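Polyhedrin (Orgyia pseudotsugata cypovirus 5, PDB 5A8U) forms the crystalline matrix of the viral occlusion bodies, the polyhedra that protect the virus outside its host until insect larvae ingest them. Local coordinates at residues 36-39 / 40-44; 58-61 / 62-65; 230-233 / 234-238. One frame throughout, in Å; residues are numbered along the deposited sequence.

Contact 1: residues 36-39 / 40-44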
loop_
_atom_site.group_PDB
_atom_site.type_symbol
_atom_site.label_atom_id
_atom_site.label_comp_id
_atom_site.label_asym_id
_atom_site.label_seq_id
_atom_site.Cartn_x
_atom_site.Cartn_y
_atom_site.Cartn_z
ATOM N N LEU A 36 14.105 -12.506 4.240
ATOM C CA LEU A 36 15.039 -12.531 3.114
ATOM C C LEU A 36 16.451 -12.714 3.618
ATOM O O LEU A 36 16.829 -12.096 4.607
ATOM C CB LEU A 36 14.945 -11.231 2.332
ATOM C CG LEU A 36 13.545 -11.038 1.742
ATOM C CD1 LEU A 36 13.347 -9.603 1.303
ATOM C CD2 LEU A 36 13.359 -11.983 0.555
ATOM N N LYS A 37 17.229 -13.561 2.945
ATOM C CA LYS A 37 18.567 -13.872 3.437
ATOM C C LYS A 37 19.625 -13.382 2.461
ATOM O O LYS A 37 19.478 -13.569 1.244
ATOM C CB LYS A 37 18.706 -15.379 3.637
ATOM C CG LYS A 37 17.558 -15.978 4.461
ATOM C CD LYS A 37 17.946 -17.364 4.953
ATOM C CE LYS A 37 19.067 -17.254 5.969
ATOM N NZ LYS A 37 19.413 -18.581 6.555
ATOM N N TYR A 38 20.676 -12.769 3.005
ATOM C CA TYR A 38 21.737 -12.148 2.215
ATOM C C TYR A 38 23.058 -12.823 2.534
ATOM O O TYR A 38 23.217 -13.400 3.603
ATOM C CB TYR A 38 21.808 -10.622 2.466
ATOM C CG TYR A 38 20.469 -9.990 2.173
ATOM C CD1 TYR A 38 19.474 -9.961 3.150
ATOM C CD2 TYR A 38 20.168 -9.493 0.913
ATOM C CE1 TYR A 38 18.236 -9.450 2.884
ATOM C CE2 TYR A 38 18.919 -8.973 0.634
ATOM C CZ TYR A 38 17.965 -8.950 1.627
ATOM O OH TYR A 38 16.733 -8.431 1.380
ATOM N N THR A 39 23.984 -12.772 1.587
ATOM C CA THR A 39 25.222 -13.536 1.714
ATOM C C THR A 39 26.174 -12.977 2.772
ATOM O O THR A 39 27.138 -13.637 3.135
ATOM C CB THR A 39 25.947 -13.657 0.362
ATOM O OG1 THR A 39 26.214 -12.350 -0.151
ATOM C CG2 THR A 39 25.052 -14.419 -0.615
ATOM N N ASN A 40 25.892 -11.777 3.270
ATOM C CA ASN A 40 26.634 -11.228 4.411
ATOM C C ASN A 40 26.020 -11.602 5.776
ATOM O O ASN A 40 26.474 -11.127 6.820
ATOM C CB ASN A 40 26.774 -9.713 4.279
ATOM C CG ASN A 40 25.442 -9.009 4.277
ATOM O OD1 ASN A 40 24.397 -9.635 4.477
ATOM N ND2 ASN A 40 25.471 -7.688 4.099
ATOM N N GLY A 41 25.004 -12.459 5.757
ATOM C CA GLY A 41 24.377 -12.943 6.979
ATOM C C GLY A 41 23.160 -12.127 7.392
ATOM O O GLY A 41 22.391 -12.547 8.248
ATOM N N VAL A 42 22.987 -10.940 6.816
ATOM C CA VAL A 42 21.836 -10.112 7.163
ATOM C C VAL A 42 20.531 -10.857 6.851
ATOM O O VAL A 42 20.438 -11.597 5.859
ATOM C CB VAL A 42 21.872 -8.758 6.405
ATOM C CG1 VAL A 42 20.518 -8.026 6.494
ATOM C CG2 VAL A 42 23.017 -7.894 6.931
ATOM N N VAL A 43 19.534 -10.691 7.722
ATOM C CA VAL A 43 18.181 -11.122 7.364
ATOM C C VAL A 43 17.263 -9.913 7.379
ATOM O O VAL A 43 17.337 -9.079 8.294
ATOM C CB VAL A 43 17.635 -12.286 8.255
ATOM C CG1 VAL A 43 18.404 -13.578 7.979
ATOM C CG2 VAL A 43 17.668 -11.930 9.743
ATOM N N GLN A 44 16.439 -9.790 6.339
ATOM C CA GLN A 44 15.464 -8.709 6.294
ATOM C C GLN A 44 14.087 -9.304 6.476
ATOM O O GLN A 44 13.709 -10.236 5.764
ATOM C CB GLN A 44 15.537 -7.928 4.974
ATOM C CG GLN A 44 14.628 -6.688 4.984
ATOM C CD GLN A 44 14.888 -5.747 3.814
ATOM O OE1 GLN A 44 14.618 -4.546 3.921
ATOM N NE2 GLN A 44 15.405 -6.278 2.696
HETATM O O HOH W 1 21.356 -14.355 5.705
#
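With its CG beside the backbone N and anti to the carbonyl carbon (chi1 -56°), the ring of Y38 lies back along the hairpin with its edge toward V42 and Q44, while Q44, its CG anti to its own N and its chain extended, reaches the phenol. The amide NE2 of Q44 donates to OH of Y38 at 2.9 Å, with the oxygen close to the amide plane but a bent N-H...O angle of 134°; ring and amide planes stand 57° apart. Nearer the backbone, CB of Q44 sits at the ring edge, 3.7 Å from CE1 of Y38, and CG1 of V42 is 4.0 Å from CD1 of Y38. The phenol oxygen is also hydrogen-bonded to the carbonyl of M63, Q44 OE1 accepts from N67 and N70, and Q44 NE2 also bonds O of K64.

The backbone illustrates how a beta hairpin closes. L36 and Q44 form a hydrogen-bonded antiparallel pair, K37 and V43 the non-hydrogen-bonded pair beside it, and N of Y38 reaches O of V42 at 3.1 Å. A type I turn from Y38 to G41 follows, closed by the bond from N of G41 to O of Y38, 3.0 Å. Overlapping its end, N40 makes an Asx turn, OD1 of N40 accepting N of V42 at 3.0 Å. Water 1 bridges the carbonyls of Y38 and V42.

This hairpin end joins strands 30-37 and 43-50 in the interior of the six-stranded sheet, between strands 109-115 and 223-227; helix 230-241 packs on the side of K37 and V43.

Contact 2: residues 58-61 / 62-65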
loop_
_atom_site.group_PDB
_atom_site.type_symbol
_atom_site.label_atom_id
_atom_site.label_comp_id
_atom_site.label_asym_id
_atom_site.label_seq_id
_atom_site.Cartn_x
_atom_site.Cartn_y
_atom_site.Cartn_z
ATOM N N LEU A 58 6.134 -7.825 -2.596
ATOM C CA LEU A 58 7.367 -7.062 -2.473
ATOM C C LEU A 58 7.974 -6.923 -3.858
ATOM O O LEU A 58 8.215 -7.931 -4.530
ATOM C CB LEU A 58 8.372 -7.776 -1.570
ATOM C CG LEU A 58 7.979 -7.971 -0.111
ATOM C CD1 LEU A 58 8.977 -8.916 0.544
ATOM C CD2 LEU A 58 7.930 -6.625 0.614
ATOM N N ASN A 59 8.215 -5.693 -4.301
ATOM C CA ASN A 59 8.956 -5.525 -5.549
ATOM C C ASN A 59 10.471 -5.493 -5.314
ATOM O O ASN A 59 10.936 -5.654 -4.169
ATOM C CB ASN A 59 8.463 -4.313 -6.353
ATOM C CG ASN A 59 8.672 -2.997 -5.633
ATOM O OD1 ASN A 59 9.337 -2.933 -4.585
ATOM N ND2 ASN A 59 8.124 -1.925 -6.210
ATOM N N ARG A 60 11.266 -5.311 -6.372
ATOM C CA ARG A 60 12.718 -5.424 -6.175
ATOM C C ARG A 60 13.251 -4.381 -5.198
ATOM O O ARG A 60 14.197 -4.653 -4.443
ATOM C CB ARG A 60 13.510 -5.377 -7.502
ATOM C CG ARG A 60 13.618 -6.726 -8.240
ATOM C CD ARG A 60 14.045 -7.930 -7.341
ATOM N NE ARG A 60 15.483 -8.018 -7.041
ATOM C CZ ARG A 60 16.041 -9.062 -6.421
ATOM N NH1 ARG A 60 15.285 -10.095 -6.060
ATOM N NH2 ARG A 60 17.351 -9.097 -6.177
ATOM N N GLN A 61 12.626 -3.209 -5.164
ATOM C CA GLN A 61 13.088 -2.163 -4.249
ATOM C C GLN A 61 13.039 -2.606 -2.786
ATOM O O GLN A 61 13.858 -2.171 -1.982
ATOM C CB GLN A 61 12.275 -0.878 -4.424
ATOM C CG GLN A 61 12.691 -0.060 -5.642
ATOM C CD GLN A 61 11.918 -0.398 -6.908
ATOM O OE1 GLN A 61 11.348 -1.481 -7.015
ATOM N NE2 GLN A 61 11.934 0.517 -7.889
ATOM N N LEU A 62 12.083 -3.470 -2.451
ATOM C CA LEU A 62 12.000 -4.015 -1.093
ATOM C C LEU A 62 12.616 -5.414 -0.929
ATOM O O LEU A 62 12.896 -5.832 0.189
ATOM C CB LEU A 62 10.551 -3.998 -0.583
ATOM C CG LEU A 62 9.999 -2.576 -0.373
ATOM C CD1 LEU A 62 8.594 -2.613 0.222
ATOM C CD2 LEU A 62 10.919 -1.760 0.524
ATOM N N MET A 63 12.823 -6.136 -2.031
ATOM C CA MET A 63 13.484 -7.439 -1.932
ATOM C C MET A 63 14.972 -7.279 -1.627
ATOM O O MET A 63 15.579 -8.144 -0.995
ATOM C CB MET A 63 13.322 -8.240 -3.228
ATOM C CG MET A 63 11.893 -8.671 -3.518
ATOM S SD MET A 63 11.297 -9.958 -2.383
ATOM C CE MET A 63 12.293 -11.356 -2.935
ATOM N N LYS A 64 15.561 -6.191 -2.119
ATOM C CA LYS A 64 16.974 -5.909 -1.899
ATOM C C LYS A 64 17.244 -5.289 -0.527
ATOM O O LYS A 64 16.339 -4.819 0.163
ATOM C CB LYS A 64 17.530 -4.999 -3.010
ATOM C CG LYS A 64 17.056 -3.561 -2.909
ATOM C CD LYS A 64 17.625 -2.724 -4.045
ATOM C CE LYS A 64 17.395 -1.252 -3.821
ATOM N NZ LYS A 64 18.399 -0.662 -2.898
ATOM N N PHE A 65 18.504 -5.325 -0.133
ATOM C CA PHE A 65 18.978 -4.606 1.041
ATOM C C PHE A 65 20.224 -3.806 0.635
ATOM O O PHE A 65 21.011 -4.282 -0.187
ATOM C CB PHE A 65 19.325 -5.578 2.174
ATOM C CG PHE A 65 19.853 -4.889 3.388
ATOM C CD1 PHE A 65 18.974 -4.291 4.284
ATOM C CD2 PHE A 65 21.215 -4.788 3.608
ATOM C CE1 PHE A 65 19.451 -3.621 5.403
ATOM C CE2 PHE A 65 21.702 -4.119 4.729
ATOM C CZ PHE A 65 20.813 -3.542 5.629
#
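L58 meets L62 and M63 in the short helix that follows: its CD2 lies 3.9 Å from CB of L62, and its CB lies 3.7 Å from SD of M63, each pair of side chains crossing at about a right angle. The bend at chi2 (-70°) swings the sulfur of M63 against L58. CB of M63 lies over one face of the R60 guanidinium, 3.9 Å from NH1 of R60.

The short helix 60-63 sets these positions. N59 is its N-cap residue, and the carbonyl O of N59 receives N of M63 at 2.9 Å, with a weak second bond from N of L62. One residue on, N of K64 donates to O of R60 at 3.1 Å as the helix ends. Farther out, the guanidinium is fixed by a salt bridge to D106 and a hydrogen bond to O of P188, while K64 NZ reaches the carbonyls of P66 and I77. N59 ND2 donates to O of T222 and Q61 NE2 to O of S224, both of the second subunit, so the helix lies at a subunit interface.

Strand 53-58 leads through N59 into this helix; L58 packs on V34, Y46 and I190, and M63 on L36, between the six-stranded and three-stranded sheets.

Contact 3: residues 230-233 / 234-238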
loop_
_atom_site.group_PDB
_atom_site.type_symbol
_atom_site.label_atom_id
_atom_site.label_comp_id
_atom_site.label_asym_id
_atom_site.label_seq_id
_atom_site.Cartn_x
_atom_site.Cartn_y
_atom_site.Cartn_z
ATOM N N GLU A 230 20.624 -14.000 11.765
ATOM C CA GLU A 230 19.436 -14.726 12.168
ATOM C C GLU A 230 19.373 -14.891 13.687
ATOM O O GLU A 230 18.300 -14.840 14.275
ATOM C CB GLU A 230 19.426 -16.084 11.457
ATOM C CG GLU A 230 18.472 -17.118 12.013
ATOM C CD GLU A 230 18.516 -18.384 11.182
ATOM O OE1 GLU A 230 19.366 -19.258 11.458
ATOM O OE2 GLU A 230 17.738 -18.459 10.214
ATOM N N LYS A 231 20.527 -15.103 14.323
ATOM C CA LYS A 231 20.564 -15.306 15.767
ATOM C C LYS A 231 19.925 -14.131 16.500
ATOM O O LYS A 231 19.052 -14.305 17.361
ATOM C CB LYS A 231 22.021 -15.511 16.195
ATOM C CG LYS A 231 22.222 -15.773 17.681
ATOM C CD LYS A 231 22.376 -14.489 18.460
ATOM C CE LYS A 231 22.887 -14.790 19.871
ATOM N NZ LYS A 231 22.691 -13.614 20.750
ATOM N N VAL A 232 20.335 -12.924 16.133
ATOM C CA VAL A 232 19.788 -11.728 16.749
ATOM C C VAL A 232 18.298 -11.527 16.414
ATOM O O VAL A 232 17.494 -11.166 17.264
ATOM C CB VAL A 232 20.618 -10.482 16.358
ATOM C CG1 VAL A 232 19.956 -9.221 16.898
ATOM C CG2 VAL A 232 22.055 -10.639 16.880
ATOM N N ALA A 233 17.929 -11.759 15.162
ATOM C CA ALA A 233 16.531 -11.672 14.766
ATOM C C ALA A 233 15.643 -12.580 15.616
ATOM O O ALA A 233 14.571 -12.172 16.051
ATOM C CB ALA A 233 16.382 -12.045 13.296
ATOM N N VAL A 234 16.082 -13.822 15.809
ATOM C CA VAL A 234 15.266 -14.780 16.548
ATOM C C VAL A 234 15.090 -14.346 18.003
ATOM O O VAL A 234 13.989 -14.386 18.543
ATOM C CB VAL A 234 15.837 -16.198 16.444
ATOM C CG1 VAL A 234 15.146 -17.111 17.428
ATOM C CG2 VAL A 234 15.647 -16.713 15.023
ATOM N N GLU A 235 16.168 -13.922 18.659
ATOM C CA GLU A 235 16.032 -13.597 20.077
ATOM C C GLU A 235 15.300 -12.290 20.333
ATOM O O GLU A 235 14.581 -12.181 21.313
ATOM C CB GLU A 235 17.382 -13.621 20.803
ATOM C CG GLU A 235 18.299 -12.467 20.486
ATOM C CD GLU A 235 19.660 -12.636 21.161
ATOM O OE1 GLU A 235 20.068 -13.797 21.378
ATOM O OE2 GLU A 235 20.305 -11.614 21.488
ATOM N N ASN A 236 15.457 -11.310 19.448
ATOM C CA ASN A 236 14.863 -9.996 19.681
ATOM C C ASN A 236 13.527 -9.695 19.001
ATOM O O ASN A 236 12.822 -8.781 19.411
ATOM C CB ASN A 236 15.887 -8.878 19.416
ATOM C CG ASN A 236 16.991 -8.866 20.463
ATOM O OD1 ASN A 236 16.824 -9.416 21.568
ATOM N ND2 ASN A 236 18.126 -8.258 20.128
ATOM N N PHE A 237 13.172 -10.477 17.990
ATOM C CA PHE A 237 11.890 -10.304 17.328
ATOM C C PHE A 237 11.023 -11.566 17.396
ATOM O O PHE A 237 9.952 -11.547 18.007
ATOM C CB PHE A 237 12.053 -9.839 15.861
ATOM C CG PHE A 237 10.741 -9.718 15.141
ATOM C CD1 PHE A 237 9.849 -8.710 15.488
ATOM C CD2 PHE A 237 10.364 -10.639 14.182
ATOM C CE1 PHE A 237 8.611 -8.599 14.861
ATOM C CE2 PHE A 237 9.116 -10.540 13.539
ATOM C CZ PHE A 237 8.236 -9.528 13.889
ATOM N N PHE A 238 11.458 -12.654 16.759
ATOM C CA PHE A 238 10.576 -13.822 16.635
ATOM C C PHE A 238 10.203 -14.458 17.952
ATOM O O PHE A 238 9.030 -14.704 18.227
ATOM C CB PHE A 238 11.183 -14.885 15.716
ATOM C CG PHE A 238 11.215 -14.467 14.284
ATOM C CD1 PHE A 238 10.072 -14.571 13.496
ATOM C CD2 PHE A 238 12.359 -13.911 13.728
ATOM C CE1 PHE A 238 10.083 -14.154 12.177
ATOM C CE2 PHE A 238 12.374 -13.493 12.399
ATOM C CZ PHE A 238 11.238 -13.620 11.625
HETATM O O HOH W 2 19.125 -16.392 19.255
#
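The carbonyl O of A233 is gripped by two backbone donors, N of F237 at 2.9 Å and N of F238 at 3.2 Å, which approach from opposite faces of its plane. The second of these links residues five apart: it is the bond of a pi-type turn, a local widening of the otherwise alpha-helical segment. Upstream the ordinary pattern holds, with N of V234 on O of E230 and N of N236 on O of V232.

Within this turn the rings of F237 and F238 meet edge to face. CD2 of F237 stands 3.7 Å above the F238 ring, over its centre, and CE2 of F238 lies in the plane of the F237 ring at its edge. CB of A233 is 4.4 Å from CE2 of F238, a looser touch.

On the outer side of the helix, K231 NZ forms a salt bridge with OE1 of E235 at 2.7 Å, one turn apart, meeting the carboxylate from above its plane. The lysine, bent at chi2 (-88°), turns toward E235, and water 2 donates to O of K231 and more weakly to OE1 of E235. E230 CG packs beside CG2 of V234, its carboxylate bonded to Y245 OH and S248 N.

N236 O accepts from R92 of the third subunit. The helix packs against the six-stranded sheet: A233 covers V43 and Y227, F237 stacks on F223 and touches V45, and F238 packs on T33 and V35.

Overall arrangement
Along the chain the three contacts come in series, with none nested or crossed. Contact 1 closes the tight hairpin between strands 30-37 and 43-50. Contact 2 follows, where strand 53-58 of the three-stranded sheet turns into a short helix, and it touches contact 1 directly, the bond of Q44 NE2 to O of K64 measuring 3.1 Å. Contact 3, near the C terminus, is a helical segment after strand 223-227 that packs against contact 1, CG2 of V43 lying 3.8 Å from CB of A233. Contacts 2 and 3 do not touch, their nearest atoms about 12 Å apart; the hairpin end connects them.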